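Local coordinates for protein endo-beta-1,4-glucanase (Streptomyces sp., PDB 1OA4) that hydrolyses internal beta-1,4-glucosidic bonds of cellulose as an endoglucanase of glycoside hydrolase family 12, at residues T10-D15 with C69-T74; Q14-V19 with V60-H65; S88-Y93 with V213-S218. All coordinates share one frame; numbering follows the deposited sequence.

Interaction 1 of 3, residues T10-D15 with C69-T74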
ATOM      1  N   THR A  10      -7.876 -12.927   5.433  1.00 14.27           N
ATOM      2  CA  THR A  10      -7.213 -11.961   6.285  1.00 14.92           C
ATOM      3  C   THR A  10      -7.050 -12.509   7.683  1.00 15.17           C
ATOM      4  O   THR A  10      -7.675 -13.509   8.055  1.00 15.67           O
ATOM      5  CB  THR A  10      -8.008 -10.668   6.434  1.00 14.94           C
ATOM      6  OG1 THR A  10      -9.233 -10.910   7.153  1.00 16.34           O
ATOM      7  CG2 THR A  10      -8.417 -10.095   5.085  1.00 15.03           C
ATOM      8  N   THR A  11      -6.214 -11.805   8.441  1.00 15.39           N
ATOM      9  CA  THR A  11      -6.046 -12.065   9.865  1.00 15.58           C
ATOM     10  C   THR A  11      -5.505 -10.763  10.482  1.00 15.95           C
ATOM     11  O   THR A  11      -5.481  -9.735   9.812  1.00 16.14           O
ATOM     12  CB  THR A  11      -5.089 -13.237  10.081  1.00 15.99           C
ATOM     13  OG1 THR A  11      -5.103 -13.634  11.466  1.00 15.66           O
ATOM     14  CG2 THR A  11      -3.642 -12.837   9.774  1.00 16.81           C
ATOM     15  N   THR A  12      -5.105 -10.779  11.750  1.00 16.02           N
ATOM     16  CA  THR A  12      -4.471  -9.610  12.339  1.00 16.05           C
ATOM     17  C   THR A  12      -3.137  -9.983  12.953  1.00 15.88           C
ATOM     18  O   THR A  12      -2.901 -11.148  13.265  1.00 17.07           O
ATOM     19  CB  THR A  12      -5.317  -8.977  13.432  1.00 16.28           C
ATOM     20  OG1 THR A  12      -5.449  -9.892  14.529  1.00 18.00           O
ATOM     21  CG2 THR A  12      -6.719  -8.721  12.925  1.00 16.81           C
ATOM     22  N   ILE A  13      -2.274  -8.984  13.090  1.00 15.22           N
ATOM     23  CA  ILE A  13      -1.050  -9.113  13.878  1.00 15.33           C
ATOM     24  C   ILE A  13      -1.044  -8.042  14.969  1.00 15.49           C
ATOM     25  O   ILE A  13      -1.577  -6.952  14.782  1.00 14.63           O
ATOM     26  CB  ILE A  13       0.192  -9.015  13.022  1.00 15.57           C
ATOM     27  CG1 ILE A  13       0.260  -7.667  12.309  1.00 15.15           C
ATOM     28  CG2 ILE A  13       0.197 -10.196  12.092  1.00 15.53           C
ATOM     29  CD1 ILE A  13       1.580  -7.390  11.634  1.00 16.58           C
ATOM     30  N   GLN A  14      -0.452  -8.390  16.114  1.00 15.60           N
ATOM     31  CA  GLN A  14      -0.271  -7.493  17.249  1.00 15.47           C
ATOM     32  C   GLN A  14      -1.596  -6.950  17.799  1.00 15.01           C
ATOM     33  O   GLN A  14      -1.620  -5.924  18.480  1.00 14.89           O
ATOM     34  CB  GLN A  14       0.648  -6.338  16.855  1.00 15.98           C
ATOM     35  CG  GLN A  14       2.022  -6.747  16.305  1.00 17.73           C
ATOM     36  CD  GLN A  14       2.737  -5.576  15.622  1.00 20.30           C
ATOM     37  OE1 GLN A  14       3.072  -4.582  16.261  1.00 25.95           O
ATOM     38  NE2 GLN A  14       2.945  -5.688  14.321  1.00 22.39           N
ATOM     39  N   ASP A  15      -2.688  -7.640  17.480  1.00 14.49           N
ATOM     40  CA  ASP A  15      -4.050  -7.196  17.808  1.00 14.72           C
ATOM     41  C   ASP A  15      -4.211  -5.734  17.406  1.00 14.18           C
ATOM     42  O   ASP A  15      -4.833  -4.938  18.112  1.00 14.12           O
ATOM     43  CB  ASP A  15      -4.371  -7.372  19.290  1.00 15.17           C
ATOM     44  CG  ASP A  15      -5.851  -7.182  19.589  1.00 16.59           C
ATOM     45  OD1 ASP A  15      -6.722  -7.552  18.762  1.00 21.40           O
ATOM     46  OD2 ASP A  15      -6.246  -6.632  20.637  1.00 21.33           O
ATOM     47  N   CYS A  69     -11.726  -3.466   9.352  1.00 14.13           N
ATOM     48  CA  CYS A  69     -10.998  -2.404  10.042  1.00 13.61           C
ATOM     49  C   CYS A  69     -10.014  -2.957  11.059  1.00 14.28           C
ATOM     50  O   CYS A  69     -10.321  -3.890  11.820  1.00 14.64           O
ATOM     51  CB  CYS A  69     -11.979  -1.450  10.748  1.00 13.29           C
ATOM     52  SG  CYS A  69     -13.207  -0.665   9.648  1.00 14.12           S
ATOM     53  N   ALA A  70      -8.826  -2.384  11.083  1.00 13.70           N
ATOM     54  CA  ALA A  70      -7.838  -2.811  12.057  1.00 14.80           C
ATOM     55  C   ALA A  70      -8.284  -2.460  13.487  1.00 14.16           C
ATOM     56  O   ALA A  70      -8.895  -1.415  13.720  1.00 13.86           O
ATOM     57  CB  ALA A  70      -6.512  -2.150  11.734  1.00 15.00           C
ATOM     58  N   PRO A  71      -8.020  -3.343  14.444  1.00 14.54           N
ATOM     59  CA  PRO A  71      -8.404  -3.052  15.830  1.00 15.15           C
ATOM     60  C   PRO A  71      -7.840  -1.745  16.329  1.00 15.71           C
ATOM     61  O   PRO A  71      -6.647  -1.476  16.132  1.00 16.15           O
ATOM     62  CB  PRO A  71      -7.790  -4.214  16.619  1.00 15.35           C
ATOM     63  CG  PRO A  71      -7.740  -5.327  15.654  1.00 14.97           C
ATOM     64  CD  PRO A  71      -7.397  -4.666  14.307  1.00 14.52           C
ATOM     65  N   ARG A  72      -8.707  -0.962  16.965  1.00 16.02           N
ATOM     66  CA  ARG A  72      -8.363   0.303  17.609  1.00 16.56           C
ATOM     67  C   ARG A  72      -7.868   1.390  16.680  1.00 15.84           C
ATOM     68  O   ARG A  72      -7.284   2.378  17.126  1.00 15.69           O
ATOM     69  CB  ARG A  72      -7.359   0.072  18.731  1.00 17.55           C
ATOM     70  CG  ARG A  72      -7.962  -0.683  19.878  1.00 19.22           C
ATOM     71  CD  ARG A  72      -7.003  -0.868  21.085  1.00 20.81           C
ATOM     72  NE  ARG A  72      -5.652  -1.262  20.685  1.00 22.09           N
ATOM     73  CZ  ARG A  72      -5.320  -2.480  20.278  1.00 23.08           C
ATOM     74  NH1 ARG A  72      -6.236  -3.434  20.214  1.00 25.37           N
ATOM     75  NH2 ARG A  72      -4.061  -2.757  19.949  1.00 23.52           N
ATOM     76  N   THR A  73      -8.177   1.274  15.392  1.00 15.20           N
ATOM     77  CA  THR A  73      -7.710   2.271  14.466  1.00 14.21           C
ATOM     78  C   THR A  73      -8.431   3.574  14.763  1.00 14.52           C
ATOM     79  O   THR A  73      -9.573   3.557  15.246  1.00 15.26           O
ATOM     80  CB  THR A  73      -8.020   1.859  12.995  1.00 13.40           C
ATOM     81  OG1 THR A  73      -7.490   2.847  12.112  1.00 12.28           O
ATOM     82  CG2 THR A  73      -9.540   1.754  12.720  1.00 14.04           C
ATOM     83  N   THR A  74      -7.779   4.699  14.479  1.00 14.23           N
ATOM     84  CA  THR A  74      -8.436   6.004  14.577  1.00 14.85           C
ATOM     85  C   THR A  74      -8.930   6.515  13.225  1.00 14.84           C
ATOM     86  O   THR A  74      -9.359   7.673  13.113  1.00 15.14           O
ATOM     87  CB  THR A  74      -7.496   7.036  15.191  1.00 15.32           C
ATOM     88  OG1 THR A  74      -6.286   7.112  14.418  1.00 16.39           O
ATOM     89  CG2 THR A  74      -7.070   6.596  16.586  1.00 16.31           C
TER
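Asp15 meets Pro71 and Arg72 where two surface turns of the family 12 beta-sandwich lean on each other: the bend that follows strand 10-13 and a type II beta turn running from Ala70 to Thr73. In that turn Pro71 and Arg72 are the two central residues, and Thr73 N closes it on Ala70 O.

The ionic part belongs to Asp15 and Arg72. Their side chains run at about a right angle, and OD2 of Asp15 forms a salt bridge with NH1 of Arg72 at 3.2 Å. It is not a paired, flat arrangement: the carboxylate and guanidinium planes are 50° apart, and NH1 stands well above the carboxylate plane. Bending at chi3 (-44°) turns the arginine chain back to this position, where it also touches Arg16.

Hydrogen bonding adds the backbone of the same aspartate. Asp15 O lies near the guanidinium plane, at its edge, and takes weak bonds from both terminal nitrogens, 2.9 Å from Arg72 NH1 and 3.0 Å from Arg72 NH2. The two N-H directions straddle the oxygen, each bond bent to 128°. One residue thus engages the arginine through its main chain and its side chain, which should restrict rotation of the guanidinium group even in this exposed setting.

Van der Waals contact is supplied by the proline. Its ring lies against Asp15, CB of Pro71 being 3.4 Å from Asp15 O, while the methyl CG2 of Thr12 reaches only the rim of the ring at CD, 4.3 Å away. On the carboxylate the oxygens divide the work: OD2 serves the arginine, whereas OD1 of Asp15 rests 4.0 Å from CG of Pro71.

Interaction 2 of 3, residues Q14-V19 with V60-H65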
ATOM      1  N   GLN A  14      -0.452  -8.390  16.114  1.00 15.60           N
ATOM      2  CA  GLN A  14      -0.271  -7.493  17.249  1.00 15.47           C
ATOM      3  C   GLN A  14      -1.596  -6.950  17.799  1.00 15.01           C
ATOM      4  O   GLN A  14      -1.620  -5.924  18.480  1.00 14.89           O
ATOM      5  CB  GLN A  14       0.648  -6.338  16.855  1.00 15.98           C
ATOM      6  CG  GLN A  14       2.022  -6.747  16.305  1.00 17.73           C
ATOM      7  CD  GLN A  14       2.737  -5.576  15.622  1.00 20.30           C
ATOM      8  OE1 GLN A  14       3.072  -4.582  16.261  1.00 25.95           O
ATOM      9  NE2 GLN A  14       2.945  -5.688  14.321  1.00 22.39           N
ATOM     10  N   ASP A  15      -2.688  -7.640  17.480  1.00 14.49           N
ATOM     11  CA  ASP A  15      -4.050  -7.196  17.808  1.00 14.72           C
ATOM     12  C   ASP A  15      -4.211  -5.734  17.406  1.00 14.18           C
ATOM     13  O   ASP A  15      -4.833  -4.938  18.112  1.00 14.12           O
ATOM     14  CB  ASP A  15      -4.371  -7.372  19.290  1.00 15.17           C
ATOM     15  CG  ASP A  15      -5.851  -7.182  19.589  1.00 16.59           C
ATOM     16  OD1 ASP A  15      -6.722  -7.552  18.762  1.00 21.40           O
ATOM     17  OD2 ASP A  15      -6.246  -6.632  20.637  1.00 21.33           O
ATOM     18  N   ARG A  16      -3.647  -5.376  16.252  1.00 14.27           N
ATOM     19  CA  ARG A  16      -3.628  -3.976  15.845  1.00 13.78           C
ATOM     20  C   ARG A  16      -3.689  -3.730  14.338  1.00 13.38           C
ATOM     21  O   ARG A  16      -4.188  -2.684  13.920  1.00 14.21           O
ATOM     22  CB  ARG A  16      -2.377  -3.278  16.406  1.00 14.20           C
ATOM     23  CG  ARG A  16      -2.276  -1.798  16.095  1.00 13.58           C
ATOM     24  CD  ARG A  16      -3.429  -0.993  16.699  1.00 14.66           C
ATOM     25  NE  ARG A  16      -3.363   0.427  16.416  1.00 15.16           N
ATOM     26  CZ  ARG A  16      -3.815   0.969  15.285  1.00 15.51           C
ATOM     27  NH1 ARG A  16      -4.322   0.204  14.337  1.00 15.66           N
ATOM     28  NH2 ARG A  16      -3.739   2.266  15.103  1.00 16.96           N
ATOM     29  N   TYR A  17      -3.142  -4.631  13.534  1.00 13.13           N
ATOM     30  CA  TYR A  17      -3.115  -4.417  12.077  1.00 12.42           C
ATOM     31  C   TYR A  17      -3.684  -5.625  11.352  1.00 12.84           C
ATOM     32  O   TYR A  17      -3.555  -6.757  11.795  1.00 13.15           O
ATOM     33  CB  TYR A  17      -1.677  -4.148  11.573  1.00 13.12           C
ATOM     34  CG  TYR A  17      -0.958  -3.040  12.321  1.00 11.88           C
ATOM     35  CD1 TYR A  17      -1.373  -1.725  12.251  1.00 12.99           C
ATOM     36  CD2 TYR A  17       0.149  -3.321  13.117  1.00 14.08           C
ATOM     37  CE1 TYR A  17      -0.717  -0.720  12.970  1.00 12.57           C
ATOM     38  CE2 TYR A  17       0.804  -2.340  13.809  1.00 13.88           C
ATOM     39  CZ  TYR A  17       0.387  -1.041  13.743  1.00 13.47           C
ATOM     40  OH  TYR A  17       1.057  -0.060  14.459  1.00 14.77           O
ATOM     41  N   VAL A  18      -4.333  -5.359  10.226  1.00 12.63           N
ATOM     42  CA  VAL A  18      -4.891  -6.402   9.389  1.00 12.06           C
ATOM     43  C   VAL A  18      -3.849  -6.817   8.354  1.00 12.23           C
ATOM     44  O   VAL A  18      -3.152  -5.955   7.800  1.00 12.25           O
ATOM     45  CB  VAL A  18      -6.136  -5.904   8.636  1.00 12.17           C
ATOM     46  CG1 VAL A  18      -6.684  -6.991   7.726  1.00 12.45           C
ATOM     47  CG2 VAL A  18      -7.176  -5.399   9.612  1.00 12.92           C
ATOM     48  N   VAL A  19      -3.715  -8.123   8.143  1.00 11.75           N
ATOM     49  CA  VAL A  19      -2.875  -8.665   7.092  1.00 11.82           C
ATOM     50  C   VAL A  19      -3.832  -9.357   6.112  1.00 12.33           C
ATOM     51  O   VAL A  19      -4.712 -10.133   6.533  1.00 12.61           O
ATOM     52  CB  VAL A  19      -1.811  -9.649   7.613  1.00 12.17           C
ATOM     53  CG1 VAL A  19      -0.996 -10.193   6.463  1.00 12.75           C
ATOM     54  CG2 VAL A  19      -0.896  -8.965   8.655  1.00 11.86           C
ATOM     55  N   VAL A  60      -0.252  -5.352   4.774  1.00 10.60           N
ATOM     56  CA  VAL A  60      -0.643  -5.165   6.163  1.00 10.75           C
ATOM     57  C   VAL A  60      -1.131  -3.730   6.253  1.00 10.86           C
ATOM     58  O   VAL A  60      -0.608  -2.856   5.557  1.00 11.26           O
ATOM     59  CB  VAL A  60       0.527  -5.507   7.105  1.00 11.41           C
ATOM     60  CG1 VAL A  60       1.820  -4.795   6.710  1.00 13.33           C
ATOM     61  CG2 VAL A  60       0.184  -5.193   8.530  1.00 10.51           C
ATOM     62  N   TYR A  61      -2.148  -3.464   7.070  1.00 10.25           N
ATOM     63  CA  TYR A  61      -2.682  -2.102   7.135  1.00 10.44           C
ATOM     64  C   TYR A  61      -3.335  -1.688   8.445  1.00 10.61           C
ATOM     65  O   TYR A  61      -3.692  -2.529   9.286  1.00 11.03           O
ATOM     66  CB  TYR A  61      -3.691  -1.872   5.988  1.00 11.34           C
ATOM     67  CG  TYR A  61      -5.020  -2.624   6.030  1.00 10.97           C
ATOM     68  CD1 TYR A  61      -6.105  -2.123   6.751  1.00 11.57           C
ATOM     69  CD2 TYR A  61      -5.213  -3.784   5.290  1.00 10.80           C
ATOM     70  CE1 TYR A  61      -7.335  -2.776   6.764  1.00 11.07           C
ATOM     71  CE2 TYR A  61      -6.445  -4.439   5.279  1.00 12.36           C
ATOM     72  CZ  TYR A  61      -7.491  -3.937   6.035  1.00 11.79           C
ATOM     73  OH  TYR A  61      -8.694  -4.603   6.026  1.00 11.66           O
ATOM     74  N   ASP A  62      -3.482  -0.369   8.559  1.00 10.58           N
ATOM     75  CA  ASP A  62      -4.209   0.309   9.621  1.00 11.90           C
ATOM     76  C   ASP A  62      -5.392   0.946   8.899  1.00 11.92           C
ATOM     77  O   ASP A  62      -5.315   1.224   7.697  1.00 12.06           O
ATOM     78  CB  ASP A  62      -3.290   1.345  10.265  1.00 12.18           C
ATOM     79  CG  ASP A  62      -3.957   2.159  11.363  1.00 12.56           C
ATOM     80  OD1 ASP A  62      -4.946   1.703  11.977  1.00 11.87           O
ATOM     81  OD2 ASP A  62      -3.528   3.288  11.678  1.00 12.49           O
ATOM     82  N   GLY A  63      -6.479   1.161   9.604  1.00 12.13           N
ATOM     83  CA  GLY A  63      -7.670   1.737   9.008  1.00 12.44           C
ATOM     84  C   GLY A  63      -8.642   0.688   8.532  1.00 12.36           C
ATOM     85  O   GLY A  63      -8.636  -0.439   9.003  1.00 12.58           O
ATOM     86  N   CYS A  64      -9.513   1.095   7.615  1.00 12.57           N
ATOM     87  CA  CYS A  64     -10.554   0.237   7.084  1.00 12.78           C
ATOM     88  C   CYS A  64     -10.469   0.066   5.572  1.00 12.45           C
ATOM     89  O   CYS A  64     -10.355   1.049   4.822  1.00 13.50           O
ATOM     90  CB  CYS A  64     -11.912   0.864   7.373  1.00 12.91           C
ATOM     91  SG  CYS A  64     -12.321   1.090   9.090  1.00 12.71           S
ATOM     92  N   HIS A  65     -10.589  -1.179   5.141  1.00 11.87           N
ATOM     93  CA  HIS A  65     -10.521  -1.537   3.723  1.00 11.88           C
ATOM     94  C   HIS A  65     -11.657  -2.515   3.474  1.00 12.08           C
ATOM     95  O   HIS A  65     -11.667  -3.608   4.022  1.00 12.12           O
ATOM     96  CB  HIS A  65      -9.160  -2.174   3.409  1.00 11.22           C
ATOM     97  CG  HIS A  65      -8.981  -2.540   1.963  1.00 11.99           C
ATOM     98  ND1 HIS A  65      -8.794  -1.595   0.977  1.00 12.04           N
ATOM     99  CD2 HIS A  65      -8.837  -3.746   1.360  1.00 11.94           C
ATOM    100  CE1 HIS A  65      -8.651  -2.202  -0.188  1.00 10.99           C
ATOM    101  NE2 HIS A  65      -8.663  -3.510   0.016  1.00 12.42           N
TER
HETATM  102  O   HOH W   1      -5.069   4.611  13.429  1.00 15.03           O
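Val18 lies over one face of the Tyr61 ring, the two side chains running side by side in the same direction from an antiparallel hydrogen-bonded pair. CB of Val18 sits 3.7 Å from the ring centroid, not far off the normal, a CH-pi contact displaced toward CZ. Tyr61 reaches beneath the valine because its CG stands between the backbone N and the carbonyl carbon (chi1 69°); its hydroxyl continues to Asn68 O. Two backbone bonds, Val18 N to Tyr61 O and Tyr61 N to Val18 O (2.8 Å), tie the strands.

Toward the interior of the sandwich, CG2 of Val60 touches both Tyr17 CB and Val19 CG2, and the Tyr17 ring turns its edge to Asp62 CB. The ionic part adjoins this ring. A classic beta bulge sets Arg16 and Tyr17 both facing Ile13, and CG of Arg16 lies over the centre of the Tyr17 ring face. From there the guanidinium group offers NH1 to OD1 of Asp62, 2.9 Å away and nearly straight at 165°. The groups are steeply turned, 71° between planes, so NH1 approaches from above the carboxylate.

Asp62 OD1 is probably also hydrogen-bonded to Thr73 OG1, while water 1, itself held by Arg16 NH2, donates to OD2. The adjacent guanidinium charge, helped by these polar partners, would probably favour the ionised carboxylate.

Interaction 3 of 3, residues S88-Y93 with V213-S218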
ATOM      1  N   SER A  88       5.825   3.035   9.591  1.00 11.97           N
ATOM      2  CA  SER A  88       7.096   2.438   9.236  1.00 12.25           C
ATOM      3  C   SER A  88       6.871   1.071   8.620  1.00 12.04           C
ATOM      4  O   SER A  88       5.862   0.424   8.853  1.00 10.49           O
ATOM      5  CB  SER A  88       7.984   2.285  10.484  1.00 13.10           C
ATOM      6  OG  SER A  88       7.469   1.277  11.329  1.00 16.23           O
ATOM      7  N   VAL A  89       7.844   0.644   7.835  1.00 12.42           N
ATOM      8  CA  VAL A  89       7.819  -0.687   7.256  1.00 12.02           C
ATOM      9  C   VAL A  89       9.258  -1.127   7.053  1.00 12.43           C
ATOM     10  O   VAL A  89      10.150  -0.287   6.866  1.00 12.75           O
ATOM     11  CB  VAL A  89       7.058  -0.710   5.888  1.00 12.10           C
ATOM     12  CG1 VAL A  89       7.857  -0.013   4.800  1.00 12.56           C
ATOM     13  CG2 VAL A  89       6.752  -2.095   5.479  1.00 12.14           C
ATOM     14  N   SER A  90       9.478  -2.430   7.124  1.00 11.22           N
ATOM     15  CA  SER A  90      10.774  -3.033   6.823  1.00 11.82           C
ATOM     16  C   SER A  90      10.467  -4.181   5.889  1.00 11.44           C
ATOM     17  O   SER A  90       9.613  -5.016   6.194  1.00 12.69           O
ATOM     18  CB  SER A  90      11.423  -3.549   8.090  1.00 11.71           C
ATOM     19  OG  SER A  90      12.574  -4.307   7.742  1.00 14.22           O
ATOM     20  N   TYR A  91      11.174  -4.213   4.760  1.00 12.13           N
ATOM     21  CA  TYR A  91      10.959  -5.179   3.697  1.00 12.21           C
ATOM     22  C   TYR A  91      12.162  -6.088   3.447  1.00 13.34           C
ATOM     23  O   TYR A  91      13.314  -5.687   3.639  1.00 14.15           O
ATOM     24  CB  TYR A  91      10.717  -4.443   2.372  1.00 11.90           C
ATOM     25  CG  TYR A  91       9.379  -3.786   2.140  1.00 10.92           C
ATOM     26  CD1 TYR A  91       8.219  -4.549   2.021  1.00 11.02           C
ATOM     27  CD2 TYR A  91       9.289  -2.423   1.922  1.00 10.26           C
ATOM     28  CE1 TYR A  91       7.003  -3.948   1.716  1.00 12.09           C
ATOM     29  CE2 TYR A  91       8.068  -1.820   1.632  1.00 11.27           C
ATOM     30  CZ  TYR A  91       6.950  -2.594   1.527  1.00  9.33           C
ATOM     31  OH  TYR A  91       5.753  -1.972   1.197  1.00 10.92           O
ATOM     32  N   ARG A  92      11.878  -7.305   3.002  1.00 13.93           N
ATOM     33  CA  ARG A  92      12.909  -8.214   2.533  1.00 14.20           C
ATOM     34  C   ARG A  92      12.596  -8.472   1.069  1.00 14.77           C
ATOM     35  O   ARG A  92      11.485  -8.896   0.727  1.00 13.89           O
ATOM     36  CB  ARG A  92      12.881  -9.527   3.307  1.00 14.82           C
ATOM     37  CG  ARG A  92      14.081 -10.387   3.013  1.00 16.61           C
ATOM     38  CD  ARG A  92      14.066 -11.672   3.804  1.00 18.32           C
ATOM     39  NE  ARG A  92      13.111 -12.665   3.333  1.00 18.70           N
ATOM     40  CZ  ARG A  92      12.223 -13.290   4.119  1.00 18.33           C
ATOM     41  NH1 ARG A  92      12.173 -13.002   5.414  1.00 19.58           N
ATOM     42  NH2 ARG A  92      11.403 -14.207   3.602  1.00 18.75           N
ATOM     43  N   TYR A  93      13.581  -8.232   0.212  1.00 14.90           N
ATOM     44  CA  TYR A  93      13.407  -8.390  -1.215  1.00 15.06           C
ATOM     45  C   TYR A  93      14.064  -9.647  -1.760  1.00 15.74           C
ATOM     46  O   TYR A  93      14.859 -10.284  -1.067  1.00 17.12           O
ATOM     47  CB  TYR A  93      14.025  -7.183  -1.887  1.00 15.04           C
ATOM     48  CG  TYR A  93      13.394  -5.882  -1.485  1.00 14.19           C
ATOM     49  CD1 TYR A  93      12.033  -5.707  -1.575  1.00 13.87           C
ATOM     50  CD2 TYR A  93      14.153  -4.817  -1.044  1.00 12.55           C
ATOM     51  CE1 TYR A  93      11.447  -4.531  -1.240  1.00 11.14           C
ATOM     52  CE2 TYR A  93      13.574  -3.625  -0.711  1.00 12.03           C
ATOM     53  CZ  TYR A  93      12.204  -3.472  -0.815  1.00 12.39           C
ATOM     54  OH  TYR A  93      11.605  -2.279  -0.481  1.00 11.35           O
ATOM     55  N   VAL A 213       7.262  -8.688   4.493  1.00 10.95           N
ATOM     56  CA  VAL A 213       7.190  -7.479   5.276  1.00 11.00           C
ATOM     57  C   VAL A 213       7.692  -7.962   6.631  1.00 12.04           C
ATOM     58  O   VAL A 213       7.104  -8.869   7.216  1.00 12.53           O
ATOM     59  CB  VAL A 213       5.749  -6.923   5.393  1.00 11.10           C
ATOM     60  CG1 VAL A 213       5.651  -5.877   6.507  1.00 11.66           C
ATOM     61  CG2 VAL A 213       5.325  -6.320   4.078  1.00 12.12           C
ATOM     62  N   ASN A 214       8.838  -7.445   7.068  1.00 12.34           N
ATOM     63  CA  ASN A 214       9.416  -7.844   8.351  1.00 13.03           C
ATOM     64  C   ASN A 214       8.665  -7.230   9.540  1.00 13.52           C
ATOM     65  O   ASN A 214       8.571  -7.829  10.616  1.00 13.92           O
ATOM     66  CB  ASN A 214      10.874  -7.383   8.441  1.00 13.30           C
ATOM     67  CG  ASN A 214      11.792  -8.029   7.396  1.00 13.94           C
ATOM     68  OD1 ASN A 214      11.755  -9.237   7.180  1.00 16.40           O
ATOM     69  ND2 ASN A 214      12.633  -7.217   6.763  1.00 15.52           N
ATOM     70  N   SER A 215       8.202  -5.998   9.365  1.00 13.05           N
ATOM     71  CA  SER A 215       7.511  -5.270  10.402  1.00 13.03           C
ATOM     72  C   SER A 215       6.765  -4.109   9.779  1.00 12.84           C
ATOM     73  O   SER A 215       7.051  -3.697   8.650  1.00 12.54           O
ATOM     74  CB  SER A 215       8.503  -4.749  11.451  1.00 13.03           C
ATOM     75  OG  SER A 215       9.419  -3.839  10.878  1.00 14.72           O
ATOM     76  N   PHE A 216       5.815  -3.569  10.530  1.00 13.06           N
ATOM     77  CA  PHE A 216       5.002  -2.444  10.097  1.00 12.74           C
ATOM     78  C   PHE A 216       4.421  -1.749  11.308  1.00 12.63           C
ATOM     79  O   PHE A 216       4.065  -2.394  12.297  1.00 13.30           O
ATOM     80  CB  PHE A 216       3.840  -2.974   9.245  1.00 12.51           C
ATOM     81  CG  PHE A 216       2.806  -1.933   8.843  1.00 12.52           C
ATOM     82  CD1 PHE A 216       3.021  -1.087   7.773  1.00 12.07           C
ATOM     83  CD2 PHE A 216       1.588  -1.848   9.516  1.00 10.95           C
ATOM     84  CE1 PHE A 216       2.058  -0.153   7.410  1.00 12.33           C
ATOM     85  CE2 PHE A 216       0.623  -0.908   9.155  1.00 11.64           C
ATOM     86  CZ  PHE A 216       0.863  -0.058   8.101  1.00 10.68           C
ATOM     87  N   SER A 217       4.285  -0.436  11.205  1.00 12.79           N
ATOM     88  CA  SER A 217       3.577   0.314  12.214  1.00 13.06           C
ATOM     89  C   SER A 217       2.828   1.448  11.542  1.00 12.93           C
ATOM     90  O   SER A 217       3.199   1.884  10.466  1.00 13.28           O
ATOM     91  CB  SER A 217       4.543   0.848  13.269  1.00 13.43           C
ATOM     92  OG  SER A 217       5.391   1.851  12.743  1.00 14.55           O
ATOM     93  N   SER A 218       1.788   1.919  12.216  1.00 12.23           N
ATOM     94  CA  SER A 218       1.016   3.049  11.766  1.00 12.30           C
ATOM     95  C   SER A 218       0.257   3.603  12.969  1.00 12.76           C
ATOM     96  O   SER A 218      -0.313   2.836  13.764  1.00 13.59           O
ATOM     97  CB  SER A 218       0.050   2.603  10.697  1.00 12.71           C
ATOM     98  OG  SER A 218      -0.867   3.636  10.426  1.00 11.59           O
TER
HETATM   99  O   HOH W   2       8.783  -1.241  10.641  1.00 19.96           O
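Strands 88-92 and 213-218 run antiparallel, 174° between their directions and 4.6 Å apart at closest approach, with Ser88 and Ser217 exchanging two backbone bonds and Ser90 N bonded to Ser215 O. A beta bulge then shifts the register by one: Ser90 O receives Asn214 N at 2.7 Å, Tyr91 is paired with Val213, and Ser215 N is buried without a partner.

Hydroxyls line one face. Ser88 OG and Ser217 OG are hydrogen-bonded at 2.6 Å, each turned between its own backbone N and carbonyl carbon (chi1 71° and 69°), a matching pair of torsions that brings them together across the strands. Water 2 links Ser88 OG to Ser215 OG. At the bulge the amide of Asn214 reaches over the neighbouring strand, and its ND2 donates to Ser90 OG at 3.1 Å in an almost straight bond that stays in the amide plane.

The sheet is the six-stranded one of the family 12 jelly-roll sandwich, and its opposite face, carrying Val89, Tyr91, Val213 and Phe216, packs against the second sheet, with Ala200 under Val89, Tyr91 and Phe216. The Val89 side chain crosses that of Val213 at about a right angle, and its CG2 lies over the rim of one face of the Tyr91 ring. CG2 of Val213 runs alongside the tyrosine, 3.7 Å from Tyr91 CE1. Phe216 is turned differently: its ring edge approaches Val89 CB, with CD1 of Phe216 4.5 Å from that atom, and the ring also meets Tyr17 edge-to-face.

Interactions 1 and 2 adjoin, their centres about 4 Å apart; they share Gln14 and Asp15, and strands 10-13 and 17-20 are neighbours in one sheet. The Cys64-Cys69 disulfide, with Thr73 beside Asp62, ties their second segments together. Interaction 3 comes later along the chain and lies in the other, six-stranded sheet, its centre about 13 Å from that of interaction 2 and 16 Å from that of interaction 1. Ser218 bridges the gap, its OG probably bonded to Asp62 OD2 and its N to Tyr17 OH. The three contacts thus run from surface turns through the Arg16-Asp62 salt bridge to the facing sheet, joining both layers of the catalytic domain.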